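Local coordinates for double-stranded RNA-binding protein 1 (Arabidopsis thaliana, PDB 3ADJ) that binds double-stranded RNA and helps DICER-LIKE 1 process primary and precursor microRNA transcripts accurately in the nucleus, at residues V42-G51 against S63-A71. Numbering follows the deposited sequence.
Sequences VEIGGIKYTG and SAGRTALLA
The ring of Tyr-49 is covered on both faces: CA of Ala-68 sits over one, a CH-pi contact 4.2 Å from the ring centroid, and CG2 of Ile-47, two residues earlier in the chain, lies over the opposite face, both offset toward the rim. Obliquely to the ring, the methyl of Ala-71 approaches, its CB 3.9 Å from Tyr-49 CE2. With CG anti to its own carbonyl carbon (chi1 -54°), Tyr-49 lays its ring along the helix from Ala-68 to Ala-71, one turn further on. The methyl of Ala-68 meets CD1 of the ring and, from the neighbouring strand, Val-42 CG1 at 4.2 Å and Ile-44 CD1 at 4.3 Å. This is the second double-stranded RNA-binding domain of the protein, an alpha-beta-beta-beta-alpha fold, and here the last hairpin of its antiparallel sheet packs against 63-71, part of the C-terminal helix, the axes of 47-50 and 63-71 crossing at 127°; Leu-10 of helix 4-15 also touches Ile-44 and Ala-68. Gly-51, with no side chain, lies against the helix backbone at Ala-64, whose methyl packs on the glycine nitrogen (Ala-64 CB to Gly-51 N 3.7 Å). Beside it, Ser-63 OG is hydrogen-bonded to Ala-52 N, the next residue after Gly-51, while Thr-67 OG1 bonds back to Ser-63 O at 2.8 Å, from above the carbonyl plane, on an oxygen that also accepts from Thr-67 N.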
ATOM      1  N   VAL A  42      -0.189   0.806   3.321  1.00 31.26           N
ATOM      2  CA  VAL A  42       1.242   0.762   3.565  1.00 30.95           C
ATOM      3  C   VAL A  42       1.640   1.856   4.559  1.00 30.48           C
ATOM      4  O   VAL A  42       1.431   3.037   4.323  1.00 30.58           O
ATOM      5  CB  VAL A  42       2.022   0.846   2.227  1.00 31.16           C
ATOM      6  CG1 VAL A  42       3.503   1.138   2.415  1.00 30.99           C
ATOM      7  CG2 VAL A  42       1.864  -0.434   1.493  1.00 31.69           C
ATOM      8  N   GLU A  43       2.201   1.441   5.684  1.00 29.96           N
ATOM      9  CA  GLU A  43       2.602   2.366   6.722  1.00 29.62           C
ATOM     10  C   GLU A  43       4.112   2.420   6.735  1.00 29.34           C
ATOM     11  O   GLU A  43       4.764   1.408   6.925  1.00 29.42           O
ATOM     12  CB  GLU A  43       2.047   1.907   8.075  1.00 29.39           C
ATOM     13  CG  GLU A  43       2.247   2.868   9.224  1.00 29.44           C
ATOM     14  CD  GLU A  43       1.791   2.307  10.571  1.00 30.17           C
ATOM     15  OE1 GLU A  43       1.835   1.069  10.758  1.00 32.59           O
ATOM     16  OE2 GLU A  43       1.401   3.103  11.456  1.00 30.03           O
ATOM     17  N   ILE A  44       4.658   3.601   6.481  1.00 29.17           N
ATOM     18  CA  ILE A  44       6.083   3.867   6.602  1.00 28.94           C
ATOM     19  C   ILE A  44       6.223   5.228   7.269  1.00 29.35           C
ATOM     20  O   ILE A  44       5.651   6.226   6.791  1.00 29.35           O
ATOM     21  CB  ILE A  44       6.778   3.953   5.228  1.00 28.74           C
ATOM     22  CG1 ILE A  44       6.420   2.763   4.344  1.00 29.12           C
ATOM     23  CG2 ILE A  44       8.282   4.037   5.390  1.00 28.73           C
ATOM     24  CD1 ILE A  44       6.432   3.075   2.869  1.00 29.11           C
ATOM     25  N   GLY A  45       6.972   5.273   8.368  1.00 29.28           N
ATOM     26  CA  GLY A  45       7.320   6.539   9.012  1.00 29.41           C
ATOM     27  C   GLY A  45       6.429   6.814  10.190  1.00 29.60           C
ATOM     28  O   GLY A  45       6.883   6.978  11.321  1.00 29.98           O
ATOM     29  N   GLY A  46       5.142   6.835   9.912  1.00 29.83           N
ATOM     30  CA  GLY A  46       4.112   7.055  10.908  1.00 30.17           C
ATOM     31  C   GLY A  46       2.916   7.472  10.091  1.00 30.43           C
ATOM     32  O   GLY A  46       1.939   7.987  10.612  1.00 31.04           O
ATOM     33  N   ILE A  47       3.023   7.239   8.786  1.00 30.17           N
ATOM     34  CA  ILE A  47       2.035   7.659   7.823  1.00 29.62           C
ATOM     35  C   ILE A  47       1.538   6.437   7.118  1.00 29.88           C
ATOM     36  O   ILE A  47       2.316   5.705   6.535  1.00 30.15           O
ATOM     37  CB  ILE A  47       2.657   8.623   6.794  1.00 29.36           C
ATOM     38  CG1 ILE A  47       3.209   9.863   7.504  1.00 28.58           C
ATOM     39  CG2 ILE A  47       1.647   8.988   5.711  1.00 28.29           C
ATOM     40  CD1 ILE A  47       3.635  10.974   6.578  1.00 29.34           C
ATOM     41  N   LYS A  48       0.235   6.204   7.183  1.00 30.46           N
ATOM     42  CA  LYS A  48      -0.363   5.136   6.396  1.00 30.80           C
ATOM     43  C   LYS A  48      -0.763   5.703   5.056  1.00 30.39           C
ATOM     44  O   LYS A  48      -1.496   6.691   5.010  1.00 29.87           O
ATOM     45  CB  LYS A  48      -1.614   4.568   7.074  1.00 31.05           C
ATOM     46  CG  LYS A  48      -1.492   4.206   8.541  1.00 32.98           C
ATOM     47  CD  LYS A  48      -2.668   3.268   8.872  1.00 36.21           C
ATOM     48  CE  LYS A  48      -2.976   3.219  10.388  1.00 37.70           C
ATOM     49  NZ  LYS A  48      -4.284   2.525  10.684  1.00 36.46           N
ATOM     50  N   TYR A  49      -0.296   5.061   3.966  1.00 30.53           N
ATOM     51  CA  TYR A  49      -0.686   5.452   2.618  1.00 31.35           C
ATOM     52  C   TYR A  49      -1.750   4.504   2.098  1.00 32.01           C
ATOM     53  O   TYR A  49      -1.546   3.324   2.196  1.00 33.30           O
ATOM     54  CB  TYR A  49       0.532   5.362   1.732  1.00 31.10           C
ATOM     55  CG  TYR A  49       1.711   6.149   2.249  1.00 30.95           C
ATOM     56  CD1 TYR A  49       2.656   5.546   3.058  1.00 30.46           C
ATOM     57  CD2 TYR A  49       1.868   7.479   1.917  1.00 30.92           C
ATOM     58  CE1 TYR A  49       3.714   6.243   3.517  1.00 29.98           C
ATOM     59  CE2 TYR A  49       2.936   8.193   2.373  1.00 30.99           C
ATOM     60  CZ  TYR A  49       3.863   7.583   3.172  1.00 31.03           C
ATOM     61  OH  TYR A  49       4.932   8.312   3.624  1.00 32.17           O
ATOM     62  N   THR A  50      -2.864   4.981   1.541  1.00 32.16           N
ATOM     63  CA  THR A  50      -3.966   4.069   1.217  1.00 32.60           C
ATOM     64  C   THR A  50      -4.222   3.912  -0.271  1.00 32.73           C
ATOM     65  O   THR A  50      -4.410   4.887  -0.994  1.00 32.55           O
ATOM     66  CB  THR A  50      -5.273   4.457   1.946  1.00 33.06           C
ATOM     67  OG1 THR A  50      -5.031   4.480   3.368  1.00 35.21           O
ATOM     68  CG2 THR A  50      -6.397   3.459   1.647  1.00 31.70           C
ATOM     69  N   GLY A  51      -4.250   2.661  -0.718  1.00 32.81           N
ATOM     70  CA  GLY A  51      -4.535   2.368  -2.114  1.00 32.78           C
ATOM     71  C   GLY A  51      -5.985   2.562  -2.481  1.00 32.72           C
ATOM     72  O   GLY A  51      -6.864   2.561  -1.622  1.00 33.56           O
ATOM     73  N   SER A  63      -1.489  -0.198  -6.066  1.00 27.45           N
ATOM     74  CA  SER A  63      -1.986   1.171  -5.925  1.00 27.42           C
ATOM     75  C   SER A  63      -1.503   1.750  -4.620  1.00 27.66           C
ATOM     76  O   SER A  63      -0.991   2.872  -4.593  1.00 28.34           O
ATOM     77  CB  SER A  63      -3.505   1.254  -5.943  1.00 27.32           C
ATOM     78  OG  SER A  63      -3.898   2.610  -5.718  1.00 26.70           O
ATOM     79  N   ALA A  64      -1.665   0.978  -3.548  1.00 27.35           N
ATOM     80  CA  ALA A  64      -1.249   1.387  -2.220  1.00 27.15           C
ATOM     81  C   ALA A  64       0.199   1.800  -2.210  1.00 27.05           C
ATOM     82  O   ALA A  64       0.523   2.867  -1.728  1.00 27.25           O
ATOM     83  CB  ALA A  64      -1.483   0.284  -1.246  1.00 27.59           C
ATOM     84  N   GLY A  65       1.059   0.953  -2.763  1.00 27.06           N
ATOM     85  CA  GLY A  65       2.465   1.281  -2.976  1.00 27.16           C
ATOM     86  C   GLY A  65       2.680   2.472  -3.903  1.00 27.46           C
ATOM     87  O   GLY A  65       3.451   3.371  -3.589  1.00 27.21           O
ATOM     88  N   ARG A  66       1.995   2.502  -5.042  1.00 27.58           N
ATOM     89  CA  ARG A  66       2.113   3.657  -5.923  1.00 28.19           C
ATOM     90  C   ARG A  66       1.790   4.930  -5.192  1.00 28.14           C
ATOM     91  O   ARG A  66       2.296   5.977  -5.551  1.00 28.67           O
ATOM     92  CB  ARG A  66       1.180   3.566  -7.115  1.00 28.43           C
ATOM     93  CG  ARG A  66       1.801   2.984  -8.352  1.00 29.38           C
ATOM     94  CD  ARG A  66       0.891   3.227  -9.541  1.00 31.43           C
ATOM     95  NE  ARG A  66       0.573   1.938 -10.199  1.00 34.73           N
ATOM     96  CZ  ARG A  66       0.381   1.799 -11.515  1.00 34.45           C
ATOM     97  NH1 ARG A  66       0.481   2.874 -12.341  1.00 34.72           N
ATOM     98  NH2 ARG A  66       0.107   0.577 -12.002  1.00 34.08           N
ATOM     99  N   THR A  67       0.934   4.853  -4.178  1.00 27.98           N
ATOM    100  CA  THR A  67       0.643   6.026  -3.374  1.00 27.87           C
ATOM    101  C   THR A  67       1.876   6.330  -2.550  1.00 28.37           C
ATOM    102  O   THR A  67       2.351   7.484  -2.533  1.00 28.64           O
ATOM    103  CB  THR A  67      -0.562   5.825  -2.472  1.00 27.65           C
ATOM    104  OG1 THR A  67      -1.633   5.260  -3.235  1.00 28.00           O
ATOM    105  CG2 THR A  67      -1.016   7.142  -1.922  1.00 27.25           C
ATOM    106  N   ALA A  68       2.422   5.290  -1.914  1.00 28.05           N
ATOM    107  CA  ALA A  68       3.612   5.438  -1.090  1.00 28.21           C
ATOM    108  C   ALA A  68       4.813   6.045  -1.813  1.00 28.71           C
ATOM    109  O   ALA A  68       5.426   6.944  -1.283  1.00 29.37           O
ATOM    110  CB  ALA A  68       3.980   4.153  -0.493  1.00 28.24           C
ATOM    111  N   LEU A  69       5.139   5.577  -3.018  1.00 29.03           N
ATOM    112  CA  LEU A  69       6.333   6.042  -3.732  1.00 28.94           C
ATOM    113  C   LEU A  69       6.144   7.450  -4.243  1.00 29.55           C
ATOM    114  O   LEU A  69       7.096   8.230  -4.313  1.00 29.75           O
ATOM    115  CB  LEU A  69       6.654   5.150  -4.927  1.00 28.62           C
ATOM    116  CG  LEU A  69       7.088   3.687  -4.759  1.00 28.99           C
ATOM    117  CD1 LEU A  69       6.805   2.912  -6.047  1.00 29.18           C
ATOM    118  CD2 LEU A  69       8.564   3.632  -4.437  1.00 30.03           C
ATOM    119  N   LEU A  70       4.914   7.783  -4.616  1.00 29.85           N
ATOM    120  CA  LEU A  70       4.692   9.029  -5.341  1.00 29.82           C
ATOM    121  C   LEU A  70       4.643  10.188  -4.398  1.00 29.82           C
ATOM    122  O   LEU A  70       4.956  11.322  -4.770  1.00 30.40           O
ATOM    123  CB  LEU A  70       3.430   8.965  -6.189  1.00 29.45           C
ATOM    124  CG  LEU A  70       3.547   7.957  -7.322  1.00 29.22           C
ATOM    125  CD1 LEU A  70       2.322   8.062  -8.164  1.00 30.17           C
ATOM    126  CD2 LEU A  70       4.788   8.211  -8.151  1.00 29.90           C
ATOM    127  N   ALA A  71       4.233   9.887  -3.180  1.00 29.82           N
ATOM    128  CA  ALA A  71       4.207  10.849  -2.112  1.00 30.12           C
ATOM    129  C   ALA A  71       5.657  11.131  -1.799  1.00 30.39           C
ATOM    130  O   ALA A  71       6.090  12.275  -1.816  1.00 30.70           O
ATOM    131  CB  ALA A  71       3.507  10.244  -0.919  1.00 30.37           C
TER